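Local coordinates for protein DPSA (Streptomyces coelicolor, PDB 4CY9) that probably takes up and oxidises iron as a Dps-family ferritin and is linked to DNA binding, in a shell of twelve subunits, at residues G22-R27 with D69-R74; N32-T37 with V114-V119; H40-V45 with M56-V61; D96-G101 with L109-V114. One frame throughout, in Å; residues are numbered along the deposited sequence. Where two conformers were deposited one is given.

Contact 1: G22-R27 with D69-R74; sequences GVLRLR and DDVAER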
loop_
_atom_site.group_PDB
_atom_site.type_symbol
_atom_site.label_atom_id
_atom_site.label_comp_id
_atom_site.label_asym_id
_atom_site.label_seq_id
_atom_site.Cartn_x
_atom_site.Cartn_y
_atom_site.Cartn_z
ATOM N N GLY A 22 -26.571 -12.321 28.946
ATOM C CA GLY A 22 -25.873 -12.278 30.268
ATOM C C GLY A 22 -24.493 -12.932 30.218
ATOM O O GLY A 22 -23.564 -12.388 30.844
ATOM N N VAL A 23 -24.371 -14.069 29.530
ATOM C CA VAL A 23 -23.055 -14.746 29.391
ATOM C C VAL A 23 -22.090 -13.767 28.662
ATOM O O VAL A 23 -20.948 -13.575 29.115
ATOM C CB VAL A 23 -23.202 -16.035 28.561
ATOM C CG1 VAL A 23 -21.858 -16.671 28.125
ATOM C CG2 VAL A 23 -23.992 -16.996 29.492
ATOM N N LEU A 24 -22.615 -13.213 27.568
ATOM C CA LEU A 24 -21.644 -12.371 26.758
ATOM C C LEU A 24 -21.350 -11.039 27.481
ATOM O O LEU A 24 -20.179 -10.533 27.321
ATOM C CB LEU A 24 -22.297 -12.007 25.432
ATOM C CG LEU A 24 -22.489 -13.253 24.488
ATOM C CD1 LEU A 24 -23.156 -12.732 23.203
ATOM C CD2 LEU A 24 -21.115 -13.847 24.054
ATOM N N ARG A 25 -22.272 -10.484 28.269
ATOM C CA ARG A 25 -21.996 -9.233 28.994
ATOM C C ARG A 25 -20.795 -9.415 29.920
ATOM O O ARG A 25 -19.906 -8.529 30.032
ATOM C CB ARG A 25 -23.298 -8.933 29.844
ATOM C CG ARG A 25 -23.213 -7.599 30.579
ATOM C CD ARG A 25 -24.537 -7.485 31.398
ATOM N NE ARG A 25 -24.473 -6.295 32.249
ATOM C CZ ARG A 25 -25.130 -5.191 31.955
ATOM N NH1 ARG A 25 -25.890 -5.099 30.835
ATOM N NH2 ARG A 25 -24.996 -4.112 32.788
ATOM N N LEU A 26 -20.726 -10.595 30.625
ATOM C CA LEU A 26 -19.537 -10.810 31.504
ATOM C C LEU A 26 -18.287 -11.108 30.662
ATOM O O LEU A 26 -17.192 -10.657 31.088
ATOM C CB LEU A 26 -19.866 -12.029 32.450
ATOM C CG LEU A 26 -18.732 -12.250 33.491
ATOM C CD1 LEU A 26 -18.637 -11.018 34.416
ATOM C CD2 LEU A 26 -19.200 -13.551 34.264
ATOM N N ARG A 27 -18.428 -11.814 29.530
ATOM C CA ARG A 27 -17.240 -12.047 28.751
ATOM C C ARG A 27 -16.743 -10.659 28.218
ATOM O O ARG A 27 -15.508 -10.497 28.098
ATOM C CB ARG A 27 -17.534 -12.884 27.527
ATOM C CG ARG A 27 -17.822 -14.377 27.917
ATOM C CD ARG A 27 -16.691 -15.035 28.678
ATOM N NE ARG A 27 -16.866 -14.881 30.132
ATOM C CZ ARG A 27 -15.865 -14.691 31.007
ATOM N NH1 ARG A 27 -14.555 -14.474 30.626
ATOM N NH2 ARG A 27 -16.119 -14.836 32.340
ATOM N N ASP A 69 -15.088 -5.740 20.652
ATOM C CA ASP A 69 -16.013 -5.141 19.655
ATOM C C ASP A 69 -16.945 -6.198 19.145
ATOM O O ASP A 69 -18.185 -5.944 19.018
ATOM C CB ASP A 69 -15.238 -4.625 18.378
ATOM C CG ASP A 69 -14.556 -3.308 18.628
ATOM O OD1 ASP A 69 -15.106 -2.638 19.518
ATOM O OD2 ASP A 69 -13.532 -2.901 17.952
ATOM N N ASP A 70 -16.392 -7.376 18.811
ATOM C CA ASP A 70 -17.273 -8.342 18.136
ATOM C C ASP A 70 -18.262 -8.980 19.177
ATOM O O ASP A 70 -19.433 -9.257 18.839
ATOM C CB ASP A 70 -16.448 -9.522 17.547
ATOM C CG ASP A 70 -15.671 -9.094 16.285
ATOM O OD1 ASP A 70 -16.094 -8.079 15.638
ATOM O OD2 ASP A 70 -14.690 -9.720 15.933
ATOM N N VAL A 71 -17.765 -9.176 20.440
ATOM C CA VAL A 71 -18.778 -9.643 21.487
ATOM C C VAL A 71 -19.815 -8.593 21.721
ATOM O O VAL A 71 -21.028 -8.891 21.833
ATOM C CB VAL A 71 -18.019 -10.011 22.793
ATOM C CG1 VAL A 71 -19.013 -10.224 23.977
ATOM C CG2 VAL A 71 -17.140 -11.292 22.563
ATOM N N ALA A 72 -19.397 -7.313 21.846
ATOM C CA ALA A 72 -20.398 -6.243 22.080
ATOM C C ALA A 72 -21.457 -6.171 20.976
ATOM O O ALA A 72 -22.635 -5.993 21.290
ATOM C CB ALA A 72 -19.653 -4.852 22.172
ATOM N N GLU A 73 -21.019 -6.220 19.709
ATOM C CA GLU A 73 -21.994 -6.079 18.622
ATOM C C GLU A 73 -22.876 -7.359 18.549
ATOM O O GLU A 73 -23.998 -7.271 18.088
ATOM C CB GLU A 73 -21.273 -5.857 17.281
ATOM C CG GLU A 73 -20.728 -4.382 17.448
ATOM C CD GLU A 73 -20.212 -3.798 16.081
ATOM O OE1 GLU A 73 -19.886 -4.654 15.217
ATOM O OE2 GLU A 73 -19.920 -2.615 16.073
ATOM N N ARG A 74 -22.341 -8.477 19.065
ATOM C CA ARG A 74 -23.209 -9.701 19.044
ATOM C C ARG A 74 -24.262 -9.558 20.154
ATOM O O ARG A 74 -25.458 -9.905 19.954
ATOM C CB ARG A 74 -22.324 -10.946 19.347
ATOM C CG ARG A 74 -23.195 -12.240 19.254
ATOM C CD ARG A 74 -23.707 -12.351 17.763
ATOM N NE ARG A 74 -24.469 -13.646 17.619
ATOM C CZ ARG A 74 -25.156 -13.909 16.489
ATOM N NH1 ARG A 74 -25.169 -12.993 15.494
ATOM N NH2 ARG A 74 -25.869 -15.052 16.433
#

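Contact 2: N32-T37 with V114-V119; sequences NDLHLT and VVYTGV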
loop_
_atom_site.group_PDB
_atom_site.type_symbol
_atom_site.label_atom_id
_atom_site.label_comp_id
_atom_site.label_asym_id
_atom_site.label_seq_id
_atom_site.Cartn_x
_atom_site.Cartn_y
_atom_site.Cartn_z
ATOM N N ASN A 32 -12.650 -6.361 28.139
ATOM C CA ASN A 32 -12.251 -4.954 28.307
ATOM C C ASN A 32 -11.258 -4.834 29.412
ATOM O O ASN A 32 -10.258 -4.105 29.278
ATOM C CB ASN A 32 -13.498 -4.154 28.651
ATOM C CG ASN A 32 -14.350 -3.847 27.388
ATOM O OD1 ASN A 32 -13.866 -3.879 26.247
ATOM N ND2 ASN A 32 -15.675 -3.496 27.625
ATOM N N ASP A 33 -11.464 -5.589 30.514
ATOM C CA ASP A 33 -10.446 -5.503 31.592
ATOM C C ASP A 33 -9.098 -6.073 31.059
ATOM O O ASP A 33 -8.031 -5.494 31.333
ATOM C CB ASP A 33 -10.971 -6.386 32.741
ATOM C CG ASP A 33 -10.244 -6.145 34.096
ATOM O OD1 ASP A 33 -9.076 -5.660 34.142
ATOM O OD2 ASP A 33 -10.960 -6.411 35.101
ATOM N N LEU A 34 -9.129 -7.096 30.187
ATOM C CA LEU A 34 -7.878 -7.636 29.715
ATOM C C LEU A 34 -7.139 -6.613 28.801
ATOM O O LEU A 34 -5.926 -6.457 28.989
ATOM C CB LEU A 34 -8.185 -8.890 28.809
ATOM C CG LEU A 34 -6.905 -9.513 28.193
ATOM C CD1 LEU A 34 -5.892 -10.003 29.281
ATOM C CD2 LEU A 34 -7.382 -10.849 27.464
ATOM N N HIS A 35 -7.825 -5.962 27.845
ATOM C CA HIS A 35 -6.971 -5.025 27.067
ATOM C C HIS A 35 -6.502 -3.772 27.862
ATOM O O HIS A 35 -5.407 -3.290 27.636
ATOM C CB HIS A 35 -7.592 -4.593 25.717
ATOM C CG HIS A 35 -8.865 -3.770 25.792
ATOM N ND1 HIS A 35 -8.839 -2.398 25.947
ATOM C CD2 HIS A 35 -10.177 -4.116 25.446
ATOM C CE1 HIS A 35 -10.150 -1.893 25.850
ATOM N NE2 HIS A 35 -10.959 -2.940 25.559
ATOM N N LEU A 36 -7.292 -3.332 28.852
ATOM C CA LEU A 36 -6.783 -2.248 29.759
ATOM C C LEU A 36 -5.569 -2.808 30.501
ATOM O O LEU A 36 -4.549 -2.085 30.660
ATOM C CB LEU A 36 -7.876 -1.920 30.865
ATOM C CG LEU A 36 -9.060 -1.237 30.166
ATOM C CD1 LEU A 36 -10.213 -1.124 31.235
ATOM C CD2 LEU A 36 -8.761 0.249 29.746
ATOM N N THR A 37 -5.631 -4.041 30.959
ATOM C CA THR A 37 -4.555 -4.598 31.761
ATOM C C THR A 37 -3.332 -4.869 30.858
ATOM O O THR A 37 -2.179 -4.657 31.304
ATOM C CB THR A 37 -5.011 -5.944 32.399
ATOM O OG1 THR A 37 -6.071 -5.596 33.343
ATOM C CG2 THR A 37 -3.869 -6.672 33.147
ATOM N N VAL A 114 -1.543 -15.878 34.893
ATOM C CA VAL A 114 -2.706 -16.162 35.760
ATOM C C VAL A 114 -3.941 -15.418 35.264
ATOM O O VAL A 114 -5.066 -15.996 35.286
ATOM C CB VAL A 114 -2.332 -15.697 37.200
ATOM C CG1 VAL A 114 -3.562 -15.768 38.136
ATOM C CG2 VAL A 114 -1.146 -16.565 37.713
ATOM N N VAL A 115 -3.778 -14.171 34.770
ATOM C CA VAL A 115 -4.920 -13.427 34.230
ATOM C C VAL A 115 -5.507 -14.298 33.051
ATOM O O VAL A 115 -6.742 -14.443 32.966
ATOM C CB VAL A 115 -4.472 -12.056 33.668
ATOM C CG1 VAL A 115 -5.635 -11.407 32.916
ATOM C CG2 VAL A 115 -4.140 -11.159 34.917
ATOM N N TYR A 116 -4.613 -14.733 32.131
ATOM C CA TYR A 116 -5.125 -15.413 30.947
ATOM C C TYR A 116 -5.782 -16.760 31.343
ATOM O O TYR A 116 -6.729 -17.179 30.717
ATOM C CB TYR A 116 -3.989 -15.751 29.956
ATOM C CG TYR A 116 -3.913 -14.645 28.936
ATOM C CD1 TYR A 116 -3.171 -13.494 29.253
ATOM C CD2 TYR A 116 -4.567 -14.702 27.704
ATOM C CE1 TYR A 116 -3.133 -12.416 28.289
ATOM C CE2 TYR A 116 -4.527 -13.668 26.745
ATOM C CZ TYR A 116 -3.802 -12.549 27.061
ATOM O OH TYR A 116 -3.791 -11.466 26.197
ATOM N N THR A 117 -5.288 -17.431 32.392
ATOM C CA THR A 117 -6.021 -18.690 32.777
ATOM C C THR A 117 -7.457 -18.398 33.182
ATOM O O THR A 117 -8.325 -19.129 32.774
ATOM C CB THR A 117 -5.236 -19.383 33.897
ATOM O OG1 THR A 117 -6.055 -20.440 34.552
ATOM C CG2 THR A 117 -4.047 -19.792 33.481
ATOM N N GLY A 118 -7.702 -17.259 33.894
ATOM C CA GLY A 118 -9.061 -16.889 34.240
ATOM C C GLY A 118 -9.892 -16.563 33.007
ATOM O O GLY A 118 -11.079 -16.933 32.921
ATOM N N VAL A 119 -9.277 -15.830 32.073
ATOM C CA VAL A 119 -10.031 -15.406 30.904
ATOM C C VAL A 119 -10.366 -16.650 30.043
ATOM O O VAL A 119 -11.508 -16.818 29.535
ATOM C CB VAL A 119 -9.165 -14.401 30.045
ATOM C CG1 VAL A 119 -9.992 -14.104 28.769
ATOM C CG2 VAL A 119 -9.106 -13.013 30.795
#

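Contact 3: H40-V45 with M56-V61; sequences HVHWNV and MIDPQV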
loop_
_atom_site.group_PDB
_atom_site.type_symbol
_atom_site.label_atom_id
_atom_site.label_comp_id
_atom_site.label_asym_id
_atom_site.label_seq_id
_atom_site.Cartn_x
_atom_site.Cartn_y
_atom_site.Cartn_z
ATOM N N HIS A 40 -1.645 -1.607 30.527
ATOM C CA HIS A 40 -0.915 -1.350 31.810
ATOM C C HIS A 40 0.404 -2.084 31.900
ATOM O O HIS A 40 1.420 -1.499 32.342
ATOM C CB HIS A 40 -1.902 -1.764 32.970
ATOM C CG HIS A 40 -1.292 -1.658 34.333
ATOM N ND1 HIS A 40 -1.360 -0.508 35.093
ATOM C CD2 HIS A 40 -0.523 -2.579 35.058
ATOM C CE1 HIS A 40 -0.698 -0.714 36.260
ATOM N NE2 HIS A 40 -0.177 -1.967 36.245
ATOM N N VAL A 41 0.407 -3.358 31.507
ATOM C CA VAL A 41 1.673 -4.100 31.535
ATOM C C VAL A 41 2.635 -3.459 30.532
ATOM O O VAL A 41 3.848 -3.297 30.787
ATOM C CB VAL A 41 1.423 -5.607 31.222
ATOM C CG1 VAL A 41 2.772 -6.318 31.162
ATOM C CG2 VAL A 41 0.586 -6.213 32.407
ATOM N N HIS A 42 2.192 -3.197 29.307
ATOM C CA HIS A 42 3.044 -2.587 28.275
ATOM C C HIS A 42 3.735 -1.328 28.825
ATOM O O HIS A 42 4.912 -1.090 28.543
ATOM C CB HIS A 42 2.104 -2.278 27.121
ATOM C CG HIS A 42 2.690 -1.521 25.969
ATOM N ND1 HIS A 42 3.339 -2.142 24.943
ATOM C CD2 HIS A 42 2.440 -0.206 25.549
ATOM C CE1 HIS A 42 3.682 -1.270 23.959
ATOM N NE2 HIS A 42 3.107 -0.031 24.348
ATOM N N TRP A 43 3.018 -0.506 29.559
ATOM C CA TRP A 43 3.621 0.771 30.027
ATOM C C TRP A 43 4.543 0.586 31.181
ATOM O O TRP A 43 5.464 1.394 31.351
ATOM C CB TRP A 43 2.493 1.710 30.504
ATOM C CG TRP A 43 1.538 2.103 29.410
ATOM C CD1 TRP A 43 1.809 2.316 28.074
ATOM C CD2 TRP A 43 0.111 2.326 29.565
ATOM N NE1 TRP A 43 0.671 2.619 27.386
ATOM C CE2 TRP A 43 -0.395 2.670 28.254
ATOM C CE3 TRP A 43 -0.772 2.287 30.670
ATOM C CZ2 TRP A 43 -1.758 2.962 27.997
ATOM C CZ3 TRP A 43 -2.142 2.645 30.421
ATOM C CH2 TRP A 43 -2.648 2.981 29.140
ATOM N N ASN A 44 4.362 -0.477 31.966
ATOM C CA ASN A 44 5.021 -0.569 33.270
ATOM C C ASN A 44 5.979 -1.755 33.395
ATOM O O ASN A 44 6.471 -2.027 34.484
ATOM C CB ASN A 44 3.945 -0.700 34.371
ATOM C CG ASN A 44 3.099 0.602 34.467
ATOM O OD1 ASN A 44 1.837 0.614 34.285
ATOM N ND2 ASN A 44 3.816 1.721 34.643
ATOM N N VAL A 45 6.358 -2.397 32.294
ATOM C CA VAL A 45 7.424 -3.384 32.314
ATOM C C VAL A 45 8.802 -2.689 32.306
ATOM O O VAL A 45 8.945 -1.685 31.614
ATOM C CB VAL A 45 7.385 -4.311 31.021
ATOM C CG1 VAL A 45 6.357 -5.403 31.205
ATOM C CG2 VAL A 45 7.123 -3.548 29.695
ATOM N N MET A 56 5.907 -7.094 22.216
ATOM C CA MET A 56 5.039 -8.327 21.980
ATOM C C MET A 56 3.487 -8.177 22.423
ATOM O O MET A 56 2.526 -8.787 21.881
ATOM C CB MET A 56 5.531 -9.433 22.791
ATOM C CG MET A 56 4.669 -10.713 22.812
ATOM S SD MET A 56 5.455 -12.087 23.831
ATOM C CE MET A 56 4.718 -11.969 25.525
ATOM N N ILE A 57 3.281 -7.356 23.435
ATOM C CA ILE A 57 1.878 -7.135 23.932
ATOM C C ILE A 57 1.091 -6.341 22.915
ATOM O O ILE A 57 -0.136 -6.445 22.824
ATOM C CB ILE A 57 2.007 -6.372 25.312
ATOM C CG1 ILE A 57 2.494 -7.362 26.305
ATOM C CG2 ILE A 57 0.643 -5.669 25.649
ATOM C CD1 ILE A 57 2.819 -6.673 27.674
ATOM N N ASP A 58 1.766 -5.449 22.148
ATOM C CA ASP A 58 0.912 -4.489 21.369
ATOM C C ASP A 58 -0.042 -5.198 20.325
ATOM O O ASP A 58 -1.215 -4.750 20.264
ATOM C CB ASP A 58 1.797 -3.256 20.900
ATOM C CG ASP A 58 1.379 -1.886 21.678
ATOM O OD1 ASP A 58 0.327 -1.693 22.673
ATOM O OD2 ASP A 58 2.047 -0.946 21.227
ATOM N N PRO A 59 0.366 -6.206 19.584
ATOM C CA PRO A 59 -0.634 -6.759 18.714
ATOM C C PRO A 59 -1.749 -7.530 19.485
ATOM O O PRO A 59 -2.854 -7.654 18.950
ATOM C CB PRO A 59 0.092 -7.749 17.852
ATOM C CG PRO A 59 1.406 -8.063 18.546
ATOM C CD PRO A 59 1.749 -6.739 19.193
ATOM N N GLN A 60 -1.449 -8.049 20.678
ATOM C CA GLN A 60 -2.485 -8.705 21.450
ATOM C C GLN A 60 -3.493 -7.655 21.997
ATOM O O GLN A 60 -4.689 -7.941 22.031
ATOM C CB GLN A 60 -1.817 -9.445 22.600
ATOM C CG GLN A 60 -2.852 -10.080 23.497
ATOM C CD GLN A 60 -3.647 -11.286 22.859
ATOM O OE1 GLN A 60 -3.588 -11.603 21.578
ATOM N NE2 GLN A 60 -4.372 -11.957 23.679
ATOM N N VAL A 61 -3.022 -6.441 22.328
ATOM C CA VAL A 61 -3.946 -5.355 22.744
ATOM C C VAL A 61 -4.946 -5.137 21.619
ATOM O O VAL A 61 -6.170 -5.056 21.791
ATOM C CB VAL A 61 -3.187 -4.018 23.000
ATOM C CG1 VAL A 61 -4.206 -2.860 23.181
ATOM C CG2 VAL A 61 -2.400 -4.181 24.321
#

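Contact 4: D96-G101 with L109-V114; sequences DDYSIG and LGALDV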
loop_
_atom_site.group_PDB
_atom_site.type_symbol
_atom_site.label_atom_id
_atom_site.label_comp_id
_atom_site.label_asym_id
_atom_site.label_seq_id
_atom_site.Cartn_x
_atom_site.Cartn_y
_atom_site.Cartn_z
ATOM N N ASP A 96 -10.390 -9.677 40.515
ATOM C CA ASP A 96 -9.870 -8.433 41.076
ATOM C C ASP A 96 -8.998 -7.702 40.074
ATOM O O ASP A 96 -8.628 -8.332 39.020
ATOM C CB ASP A 96 -8.897 -8.853 42.207
ATOM C CG ASP A 96 -9.642 -9.536 43.365
ATOM O OD1 ASP A 96 -10.730 -9.024 43.709
ATOM O OD2 ASP A 96 -9.122 -10.548 43.803
ATOM N N ASP A 97 -8.682 -6.469 40.371
ATOM C CA ASP A 97 -7.773 -5.715 39.540
ATOM C C ASP A 97 -6.451 -6.515 39.406
ATOM O O ASP A 97 -5.893 -7.067 40.399
ATOM C CB ASP A 97 -7.373 -4.354 40.145
ATOM C CG ASP A 97 -7.715 -3.235 39.300
ATOM O OD1 ASP A 97 -8.682 -3.333 38.446
ATOM O OD2 ASP A 97 -7.305 -2.104 39.598
ATOM N N TYR A 98 -5.820 -6.355 38.236
ATOM C CA TYR A 98 -4.392 -6.797 38.117
ATOM C C TYR A 98 -3.572 -6.005 39.126
ATOM O O TYR A 98 -3.746 -4.803 39.264
ATOM C CB TYR A 98 -3.931 -6.400 36.697
ATOM C CG TYR A 98 -2.565 -6.909 36.357
ATOM C CD1 TYR A 98 -2.370 -8.268 36.032
ATOM C CD2 TYR A 98 -1.490 -5.982 36.337
ATOM C CE1 TYR A 98 -1.099 -8.706 35.664
ATOM C CE2 TYR A 98 -0.201 -6.384 35.944
ATOM C CZ TYR A 98 -0.006 -7.765 35.656
ATOM O OH TYR A 98 1.267 -8.133 35.258
ATOM N N SER A 99 -2.661 -6.736 39.814
ATOM C CA SER A 99 -2.094 -6.172 41.083
ATOM C C SER A 99 -0.632 -5.759 40.936
ATOM O O SER A 99 -0.049 -5.315 41.944
ATOM C CB SER A 99 -2.146 -7.274 42.232
ATOM O OG SER A 99 -1.402 -8.420 41.818
ATOM N N ILE A 100 0.001 -5.866 39.767
ATOM C CA ILE A 100 1.430 -5.560 39.573
ATOM C C ILE A 100 1.570 -4.123 39.037
ATOM O O ILE A 100 0.892 -3.793 38.001
ATOM C CB ILE A 100 2.074 -6.501 38.506
ATOM C CG1 ILE A 100 1.798 -7.977 38.908
ATOM C CG2 ILE A 100 3.598 -6.268 38.458
ATOM C CD1 ILE A 100 2.249 -8.338 40.364
ATOM N N GLY A 101 2.402 -3.278 39.688
ATOM C CA GLY A 101 2.639 -1.921 39.073
ATOM C C GLY A 101 3.909 -2.032 38.202
ATOM O O GLY A 101 3.990 -2.808 37.201
ATOM N N LEU A 109 4.987 -11.164 33.192
ATOM C CA LEU A 109 4.496 -12.302 32.358
ATOM C C LEU A 109 3.951 -13.396 33.306
ATOM O O LEU A 109 2.950 -14.025 32.960
ATOM C CB LEU A 109 5.660 -12.909 31.508
ATOM C CG LEU A 109 6.035 -11.922 30.342
ATOM C CD1 LEU A 109 7.085 -12.587 29.441
ATOM C CD2 LEU A 109 4.815 -11.514 29.482
ATOM N N GLY A 110 4.601 -13.689 34.460
ATOM C CA GLY A 110 4.030 -14.592 35.461
ATOM C C GLY A 110 2.593 -14.235 35.851
ATOM O O GLY A 110 1.705 -15.110 35.953
ATOM N N ALA A 111 2.357 -12.923 36.177
ATOM C CA ALA A 111 1.029 -12.487 36.631
ATOM C C ALA A 111 0.059 -12.493 35.435
ATOM O O ALA A 111 -1.111 -12.850 35.612
ATOM C CB ALA A 111 1.113 -11.066 37.181
ATOM N N LEU A 112 0.506 -12.145 34.241
ATOM C CA LEU A 112 -0.398 -12.198 33.116
ATOM C C LEU A 112 -0.781 -13.653 32.735
ATOM O O LEU A 112 -1.909 -13.901 32.246
ATOM C CB LEU A 112 0.323 -11.445 31.983
ATOM C CG LEU A 112 -0.485 -11.066 30.767
ATOM C CD1 LEU A 112 -1.709 -10.218 31.104
ATOM C CD2 LEU A 112 0.404 -10.363 29.724
ATOM N N ASP A 113 0.097 -14.616 32.966
ATOM C CA ASP A 113 -0.245 -16.040 32.756
ATOM C C ASP A 113 -1.524 -16.374 33.644
ATOM O O ASP A 113 -2.490 -16.987 33.153
ATOM C CB ASP A 113 0.919 -16.926 33.147
ATOM C CG ASP A 113 0.666 -18.408 32.899
ATOM O OD1 ASP A 113 -0.160 -18.717 32.061
ATOM O OD2 ASP A 113 1.401 -19.259 33.490
ATOM N N VAL A 114 -1.543 -15.878 34.893
ATOM C CA VAL A 114 -2.706 -16.162 35.760
ATOM C C VAL A 114 -3.941 -15.418 35.264
ATOM O O VAL A 114 -5.066 -15.996 35.286
ATOM C CB VAL A 114 -2.332 -15.697 37.200
ATOM C CG1 VAL A 114 -3.562 -15.768 38.136
ATOM C CG2 VAL A 114 -1.146 -16.565 37.713
#

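Contact 1: G22-R27 with D69-R74
Leu24 and Val71 are the nearest pair across the two helical segments 22-27 and 69-74, which pass in roughly opposite directions, and their CA atoms are 6.6 Å apart. Val71 CG1 reaches the backbone of the other helix, 3.6 Å from Leu24 O. Val71 CG1 also lies 4.0 Å from Leu24 CB and 4.2 Å from Leu24 CD2, so a single valine branch is wedged between the leucine's backbone and its side chain. CG1 gets there because it extends anti to the valine's own nitrogen (chi1 169°), which leaves CG2 beside that nitrogen. One turn further along the second helix, Leu24 CD1 rests on the aliphatic root of Arg74, 4.0 Å from CG. The arginine chain bends at chi2 (63°) directly after that touch, and its guanidinium is led away from Leu24. That charged end forms salt bridges with Asp134 and with Glu149 of a neighbouring subunit, while NE bonds to Thr137. All three touching residues are buried, and apart from the Leu24 carbonyl O that Val71 CG1 rests against, the touching atoms are carbon. The contact joins helix 14-44 to helix 50-77: Leu24 also touches Thr137 and Val71 touches Gln144, so helix 135-158 packs against both, and Arg27 packs on Met123 and Ala126 of helix 105-133.

Contact 2: N32-T37 with V114-V119
Leu34 pushes its forked end against the ring of Tyr116, with CD1 3.8 Å from CE1 and CD2 3.9 Å from OH, so both methyls lie along the phenol end of the ring. The approach is oblique, and the two side chains meet at about a right angle. CD1 also touches Val115 CG1 at 3.9 Å, and CD2 reaches Val119 CG2 at 4.3 Å, which sets the leucine between two valines one helical turn apart. The leucine points across because CG stands anti to its backbone N (chi1 177°). The hydroxyl of Tyr116 is hydrogen-bonded to Gln60 of helix 50-77, an anchor that should limit how far the ring can shift against Leu34. Thr37, a turn further on, has its hydroxyl folded back onto its own helix: OG1 donates to Asp33 O at 2.8 Å, from above the carbonyl plane, and that oxygen also accepts from Thr37 N. The axes of segments 32-37 and 114-119 approach to 11.4 Å and run at 163° to one another, almost antiparallel. This packing of leucine, tyrosine and valines, where helix 14-44 lies beside helix 105-133, is part of the core of the ferritin-like four-helix bundle.

Contact 3: H40-V45 with M56-V61
The ferroxidase site of Dps proteins lies between two subunits, and His42 and Asp58 occupy positions consistent with one subunit's half of it, on helices 14-44 and 50-77. Asp58 lays its carboxylate over a face of the His42 imidazole: OD1 is 3.5 Å above the ring plane and over its centre, while OD2 comes 3.2 Å from CE1. The planes of ring and carboxylate are 30° apart. Toward the bundle interior the contact turns apolar, with Ile57 CD1 3.5 Å from Val41 CG1 and Ile57 CG2 4.0 Å from His42 CB. A chi1 of 174° carries the imidazole toward helix 50-77, under the carboxylate. Lys39 forms a salt bridge with Asp58 OD1, His54 stacks on the His42 ring, and Glu73 of a neighbouring subunit packs against that histidine. With an alanine here instead of His42, the Asp58 carboxylate is likely to lose the ring it lies over, and His54 its stacking partner. Although His42 NE2 and Asp58 OD2 are 3.4 Å apart, the angle is too poor for a hydrogen bond. The carboxylate meets the ring over its face instead, which leaves ND1 to its hydrogen bond with a residue flanking the segments.

Contact 4: D96-G101 with L109-V114
Tyr98 and Ile100 lay the 96-101 loop against helix 105-133, on the long connection that links the second and third helices of the ferritin-like bundle. The apolar contacts centre on Ala111, whose CB points toward the loop. Tyr98 meets it with the phenol end of the ring: CE1 is 3.6 Å from Ala111 CB and OH is 3.5 Å from the same methyl, which approaches obliquely. A chi1 of -174° extends the Tyr98 side chain away from its own nitrogen and carries the ring from the loop to the helix. Ile100 also brings CG1 to Ala111 CB, but it was modelled in two conformers, so this touch is less certain. On the side of helix 14-44, the ring packs on Thr37 and the hydroxyl end reaches Val41.

Polar interactions fix the loop around this small patch. The hydroxyl of Tyr98 is hydrogen-bonded to His108, one turn before Leu112 on the helix, so the ring is held at its far end as well as by its packing. The carbonyl of Ile100 accepts from His40, and Asp97 pairs with Arg93 as well as with Thr85 and Gly87 of a neighbouring subunit. A serine in place of Tyr98 would probably leave His108 without this partner and open a gap beside Ala111. The last approach involves backbone alone on the helix side: Leu112 N sits at the edge of the Tyr98 ring, near its plane and 4.1 Å from CE1.

How the contacts relate
Contacts 1, 2 and 3 all draw on helix 14-44 at successive levels: contacts 1 and 3 pair it with helix 50-77 and lie about 23 Å apart between centres, on opposite sides of the chain's centre, while contact 2 pairs it with helix 105-133 between them. Contact 4 continues along helix 105-133, its centre about 8 Å from that of contact 2, with which it shares Val114. Contact 3 closes first along the chain, falling within the span of contact 1, whose segments alternate with those of contact 2; contact 4 opens after contact 1 has closed and falls within the span of contact 2. Together they tie three bundle helices and the crossover loop into one unit, and each also reaches a neighbouring subunit.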